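Local coordinates for protein VIN1 (Oscarella pearsei, PDB 6BFI) that probably binds actin filaments as a vinculin homologue and may take part in cell-cell adhesion, at residues G223-K237 against D447-E461. Numbering follows the deposited sequence.
Sequences GMKDAAFGRDYVIQK and DISTAVVPAARVVLE
Tyr-233 reaches across to Asp-447 and gives its hydroxyl proton to the carboxylate, OH to OD2 2.6 Å, meeting that oxygen from well above the carboxylate plane. Its ring extends this far because CG stands anti to the backbone N (chi1 165°). Lys-237, one helical turn on, bends its chain at chi3 (-74°) and donates from NZ to the same Tyr-233 OH (3.0 Å); its salt bridge to Asp-447 is long, NZ to OD2 3.8 Å. Beside them the Thr-450 hydroxyl bonds back to Asp-447 O.

The apolar contacts start on the tyrosine itself: Ala-451 CB sits over one ring face, a CH-pi contact 4.1 Å from the centroid. Phe-229 lays CD1 against Pro-454 CG (3.5 Å), and Val-458 CG2 packs against Asp-226 CB and Ala-227. Asp-226 OD2 lies against Arg-457 CD, yet is 4.1 Å from Arg-457 NE, too far for a salt bridge.

A phenylalanine in place of Tyr-233 would probably leave Asp-447 OD2 and Lys-237 NZ without the hydroxyl that links them. Helix 224-237 runs roughly antiparallel (141°) to helix 452-460, while its Tyr-233 and Lys-237 reach Asp-447 on the preceding helix 432-449. Parts of this all-helical vinculin-family chain some 210 residues apart in sequence are thus joined through aromatic rings set against alanine, proline and isoleucine or valine side chains, with directional polar bonding concentrated at the Tyr-233 end.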
loop_
_atom_site.group_PDB
_atom_site.type_symbol
_atom_site.label_atom_id
_atom_site.label_comp_id
_atom_site.label_asym_id
_atom_site.label_seq_id
_atom_site.Cartn_x
_atom_site.Cartn_y
_atom_site.Cartn_z
ATOM N N GLY A 223 2.290 42.265 -3.269
ATOM C CA GLY A 223 1.977 40.870 -3.037
ATOM C C GLY A 223 1.184 40.209 -4.138
ATOM O O GLY A 223 0.499 39.216 -3.885
ATOM N N MET A 224 1.250 40.740 -5.361
ATOM C CA MET A 224 0.513 40.143 -6.470
ATOM C C MET A 224 1.172 38.852 -6.939
ATOM O O MET A 224 0.483 37.900 -7.325
ATOM C CB MET A 224 0.410 41.140 -7.623
ATOM C CG MET A 224 -0.255 42.454 -7.248
ATOM S SD MET A 224 0.314 43.837 -8.255
ATOM C CE MET A 224 -0.008 43.213 -9.904
ATOM N N LYS A 225 2.507 38.803 -6.908
ATOM C CA LYS A 225 3.220 37.621 -7.379
ATOM C C LYS A 225 2.884 36.393 -6.541
ATOM O O LYS A 225 2.707 35.296 -7.083
ATOM C CB LYS A 225 4.727 37.878 -7.369
ATOM C CG LYS A 225 5.297 38.303 -8.714
ATOM C CD LYS A 225 6.689 38.892 -8.556
ATOM C CE LYS A 225 7.580 38.003 -7.699
ATOM N NZ LYS A 225 8.877 38.668 -7.384
ATOM N N ASP A 226 2.782 36.557 -5.221
ATOM C CA ASP A 226 2.539 35.410 -4.352
ATOM C C ASP A 226 1.080 34.971 -4.385
ATOM O O ASP A 226 0.791 33.773 -4.290
ATOM C CB ASP A 226 2.973 35.733 -2.923
ATOM C CG ASP A 226 4.463 35.969 -2.809
ATOM O OD1 ASP A 226 5.236 35.175 -3.383
ATOM O OD2 ASP A 226 4.863 36.956 -2.158
ATOM N N ALA A 227 0.149 35.920 -4.511
ATOM C CA ALA A 227 -1.254 35.552 -4.676
ATOM C C ALA A 227 -1.461 34.808 -5.988
ATOM O O ALA A 227 -2.140 33.771 -6.036
ATOM C CB ALA A 227 -2.137 36.799 -4.614
ATOM N N ALA A 228 -0.868 35.327 -7.068
ATOM C CA ALA A 228 -0.905 34.627 -8.346
ATOM C C ALA A 228 -0.258 33.253 -8.232
ATOM O O ALA A 228 -0.722 32.288 -8.849
ATOM C CB ALA A 228 -0.212 35.463 -9.421
ATOM N N PHE A 229 0.811 33.144 -7.438
ATOM C CA PHE A 229 1.439 31.846 -7.223
ATOM C C PHE A 229 0.479 30.880 -6.546
ATOM O O PHE A 229 0.396 29.711 -6.931
ATOM C CB PHE A 229 2.717 31.994 -6.396
ATOM C CG PHE A 229 3.392 30.683 -6.085
ATOM C CD1 PHE A 229 3.092 29.988 -4.923
ATOM C CD2 PHE A 229 4.321 30.143 -6.959
ATOM C CE1 PHE A 229 3.707 28.784 -4.638
ATOM C CE2 PHE A 229 4.940 28.938 -6.679
ATOM C CZ PHE A 229 4.631 28.258 -5.517
ATOM N N GLY A 230 -0.243 31.343 -5.524
ATOM C CA GLY A 230 -1.211 30.476 -4.870
ATOM C C GLY A 230 -2.288 29.999 -5.825
ATOM O O GLY A 230 -2.546 28.793 -5.950
ATOM N N ARG A 231 -2.919 30.943 -6.531
ATOM C CA ARG A 231 -3.953 30.589 -7.496
ATOM C C ARG A 231 -3.439 29.574 -8.514
ATOM O O ARG A 231 -4.041 28.513 -8.706
ATOM C CB ARG A 231 -4.457 31.848 -8.201
ATOM C CG ARG A 231 -5.450 31.581 -9.314
ATOM C CD ARG A 231 -5.558 32.795 -10.214
ATOM N NE ARG A 231 -4.260 33.142 -10.785
ATOM C CZ ARG A 231 -3.965 34.323 -11.315
ATOM N NH1 ARG A 231 -4.877 35.288 -11.343
ATOM N NH2 ARG A 231 -2.754 34.543 -11.810
ATOM N N ASP A 232 -2.311 29.880 -9.161
ATOM C CA ASP A 232 -1.781 28.988 -10.190
ATOM C C ASP A 232 -1.344 27.649 -9.607
ATOM O O ASP A 232 -1.340 26.637 -10.317
ATOM C CB ASP A 232 -0.617 29.657 -10.920
ATOM C CG ASP A 232 -1.025 30.954 -11.595
ATOM O OD1 ASP A 232 -2.240 31.166 -11.786
ATOM O OD2 ASP A 232 -0.131 31.759 -11.937
ATOM N N TYR A 233 -0.969 27.626 -8.327
ATOM C CA TYR A 233 -0.686 26.361 -7.664
ATOM C C TYR A 233 -1.942 25.506 -7.584
ATOM O O TYR A 233 -1.900 24.299 -7.862
ATOM C CB TYR A 233 -0.114 26.615 -6.267
ATOM C CG TYR A 233 -0.112 25.398 -5.367
ATOM C CD1 TYR A 233 0.916 24.467 -5.427
ATOM C CD2 TYR A 233 -1.136 25.186 -4.451
ATOM C CE1 TYR A 233 0.921 23.355 -4.607
ATOM C CE2 TYR A 233 -1.139 24.079 -3.626
ATOM C CZ TYR A 233 -0.108 23.165 -3.708
ATOM O OH TYR A 233 -0.106 22.056 -2.889
ATOM N N VAL A 234 -3.072 26.112 -7.211
ATOM C CA VAL A 234 -4.310 25.339 -7.155
ATOM C C VAL A 234 -4.737 24.910 -8.556
ATOM O O VAL A 234 -5.222 23.787 -8.759
ATOM C CB VAL A 234 -5.411 26.140 -6.439
ATOM C CG1 VAL A 234 -6.688 25.319 -6.345
ATOM C CG2 VAL A 234 -4.939 26.559 -5.050
ATOM N N ILE A 235 -4.551 25.787 -9.547
ATOM C CA ILE A 235 -4.877 25.430 -10.925
ATOM C C ILE A 235 -4.044 24.239 -11.376
ATOM O O ILE A 235 -4.540 23.345 -12.073
ATOM C CB ILE A 235 -4.678 26.639 -11.857
ATOM C CG1 ILE A 235 -5.551 27.809 -11.407
ATOM C CG2 ILE A 235 -4.999 26.263 -13.297
ATOM C CD1 ILE A 235 -5.337 29.076 -12.208
ATOM N N GLN A 236 -2.765 24.205 -10.992
ATOM C CA GLN A 236 -1.909 23.099 -11.405
ATOM C C GLN A 236 -2.269 21.815 -10.669
ATOM O O GLN A 236 -2.211 20.728 -11.253
ATOM C CB GLN A 236 -0.437 23.452 -11.189
ATOM C CG GLN A 236 0.324 23.752 -12.475
ATOM C CD GLN A 236 0.390 22.558 -13.416
ATOM O OE1 GLN A 236 0.235 21.412 -12.997
ATOM N NE2 GLN A 236 0.622 22.827 -14.698
ATOM N N LYS A 237 -2.636 21.913 -9.388
ATOM C CA LYS A 237 -3.075 20.723 -8.668
ATOM C C LYS A 237 -4.319 20.123 -9.317
ATOM O O LYS A 237 -4.401 18.903 -9.526
ATOM C CB LYS A 237 -3.329 21.057 -7.196
ATOM C CG LYS A 237 -3.807 19.865 -6.382
ATOM C CD LYS A 237 -3.885 20.168 -4.891
ATOM C CE LYS A 237 -2.507 20.241 -4.252
ATOM N NZ LYS A 237 -2.587 20.408 -2.769
ATOM N N ASP A 447 4.366 19.227 -1.144
ATOM C CA ASP A 447 3.680 19.980 -2.188
ATOM C C ASP A 447 2.817 21.091 -1.599
ATOM O O ASP A 447 2.895 22.245 -2.037
ATOM C CB ASP A 447 2.838 19.036 -3.046
ATOM C CG ASP A 447 2.139 19.753 -4.182
ATOM O OD1 ASP A 447 2.824 20.133 -5.157
ATOM O OD2 ASP A 447 0.906 19.934 -4.103
ATOM N N ILE A 448 1.992 20.767 -0.600
ATOM C CA ILE A 448 1.159 21.798 0.013
ATOM C C ILE A 448 2.012 22.769 0.817
ATOM O O ILE A 448 1.638 23.935 0.997
ATOM C CB ILE A 448 0.049 21.166 0.875
ATOM C CG1 ILE A 448 -0.933 22.238 1.358
ATOM C CG2 ILE A 448 0.639 20.426 2.065
ATOM C CD1 ILE A 448 -1.480 23.119 0.247
ATOM N N SER A 449 3.175 22.324 1.296
ATOM C CA SER A 449 4.071 23.232 2.004
ATOM C C SER A 449 4.609 24.317 1.081
ATOM O O SER A 449 4.942 25.415 1.545
ATOM C CB SER A 449 5.222 22.452 2.639
ATOM O OG SER A 449 4.744 21.534 3.608
ATOM N N THR A 450 4.701 24.039 -0.226
ATOM C CA THR A 450 5.162 25.080 -1.145
ATOM C C THR A 450 4.234 26.295 -1.178
ATOM O O THR A 450 4.666 27.376 -1.597
ATOM C CB THR A 450 5.312 24.533 -2.567
ATOM O OG1 THR A 450 4.018 24.264 -3.124
ATOM C CG2 THR A 450 6.145 23.259 -2.568
ATOM N N ALA A 451 2.983 26.156 -0.744
ATOM C CA ALA A 451 2.005 27.231 -0.840
ATOM C C ALA A 451 1.812 27.997 0.462
ATOM O O ALA A 451 1.062 28.979 0.480
ATOM C CB ALA A 451 0.656 26.674 -1.307
ATOM N N VAL A 452 2.469 27.586 1.546
ATOM C CA VAL A 452 2.227 28.202 2.845
ATOM C C VAL A 452 2.894 29.571 2.936
ATOM O O VAL A 452 2.265 30.561 3.326
ATOM C CB VAL A 452 2.695 27.260 3.970
ATOM C CG1 VAL A 452 2.776 27.999 5.293
ATOM C CG2 VAL A 452 1.754 26.070 4.078
ATOM N N VAL A 453 4.181 29.648 2.581
ATOM C CA VAL A 453 4.887 30.933 2.663
ATOM C C VAL A 453 4.311 31.968 1.714
ATOM O O VAL A 453 4.168 33.132 2.123
ATOM C CB VAL A 453 6.400 30.712 2.476
ATOM C CG1 VAL A 453 7.124 32.046 2.400
ATOM C CG2 VAL A 453 6.958 29.865 3.618
ATOM N N PRO A 454 3.970 31.656 0.454
ATOM C CA PRO A 454 3.382 32.700 -0.405
ATOM C C PRO A 454 2.104 33.306 0.150
ATOM O O PRO A 454 1.933 34.531 0.092
ATOM C CB PRO A 454 3.136 31.960 -1.726
ATOM C CG PRO A 454 4.172 30.903 -1.745
ATOM C CD PRO A 454 4.289 30.442 -0.323
ATOM N N ALA A 455 1.199 32.487 0.692
ATOM C CA ALA A 455 -0.054 33.019 1.225
ATOM C C ALA A 455 0.200 33.919 2.427
ATOM O O ALA A 455 -0.327 35.039 2.509
ATOM C CB ALA A 455 -0.993 31.872 1.594
ATOM N N ALA A 456 1.014 33.444 3.372
ATOM C CA ALA A 456 1.360 34.264 4.528
ATOM C C ALA A 456 2.068 35.543 4.110
ATOM O O ALA A 456 1.948 36.567 4.790
ATOM C CB ALA A 456 2.228 33.466 5.500
ATOM N N ARG A 457 2.802 35.510 2.997
ATOM C CA ARG A 457 3.444 36.719 2.501
ATOM C C ARG A 457 2.441 37.669 1.856
ATOM O O ARG A 457 2.639 38.887 1.898
ATOM C CB ARG A 457 4.552 36.365 1.507
ATOM C CG ARG A 457 5.610 37.449 1.353
ATOM C CD ARG A 457 6.704 37.048 0.375
ATOM N NE ARG A 457 7.459 35.884 0.827
ATOM C CZ ARG A 457 8.562 35.952 1.568
ATOM N NH1 ARG A 457 9.038 37.131 1.947
ATOM N NH2 ARG A 457 9.188 34.841 1.931
ATOM N N VAL A 458 1.366 37.139 1.264
ATOM C CA VAL A 458 0.294 38.005 0.788
ATOM C C VAL A 458 -0.389 38.690 1.962
ATOM O O VAL A 458 -0.705 39.886 1.900
ATOM C CB VAL A 458 -0.718 37.216 -0.062
ATOM C CG1 VAL A 458 -1.892 38.115 -0.457
ATOM C CG2 VAL A 458 -0.049 36.642 -1.298
ATOM N N VAL A 459 -0.630 37.951 3.047
ATOM C CA VAL A 459 -1.225 38.580 4.222
ATOM C C VAL A 459 -0.279 39.621 4.810
ATOM O O VAL A 459 -0.704 40.716 5.197
ATOM C CB VAL A 459 -1.618 37.520 5.265
ATOM C CG1 VAL A 459 -1.980 38.186 6.587
ATOM C CG2 VAL A 459 -2.782 36.704 4.754
ATOM N N LEU A 460 1.017 39.302 4.866
ATOM C CA LEU A 460 1.992 40.206 5.469
ATOM C C LEU A 460 1.984 41.573 4.791
ATOM O O LEU A 460 2.126 42.604 5.458
ATOM C CB LEU A 460 3.389 39.592 5.397
ATOM C CG LEU A 460 4.536 40.474 5.893
ATOM C CD1 LEU A 460 4.492 40.621 7.410
ATOM C CD2 LEU A 460 5.879 39.933 5.432
ATOM N N GLU A 461 1.818 41.602 3.468
ATOM C CA GLU A 461 1.874 42.840 2.704
ATOM C C GLU A 461 0.489 43.363 2.329
ATOM O O GLU A 461 0.372 44.210 1.435
ATOM C CB GLU A 461 2.733 42.641 1.455
ATOM C CG GLU A 461 4.222 42.533 1.764
ATOM C CD GLU A 461 4.891 41.370 1.061
ATOM O OE1 GLU A 461 4.429 40.990 -0.035
ATOM O OE2 GLU A 461 5.878 40.831 1.608
#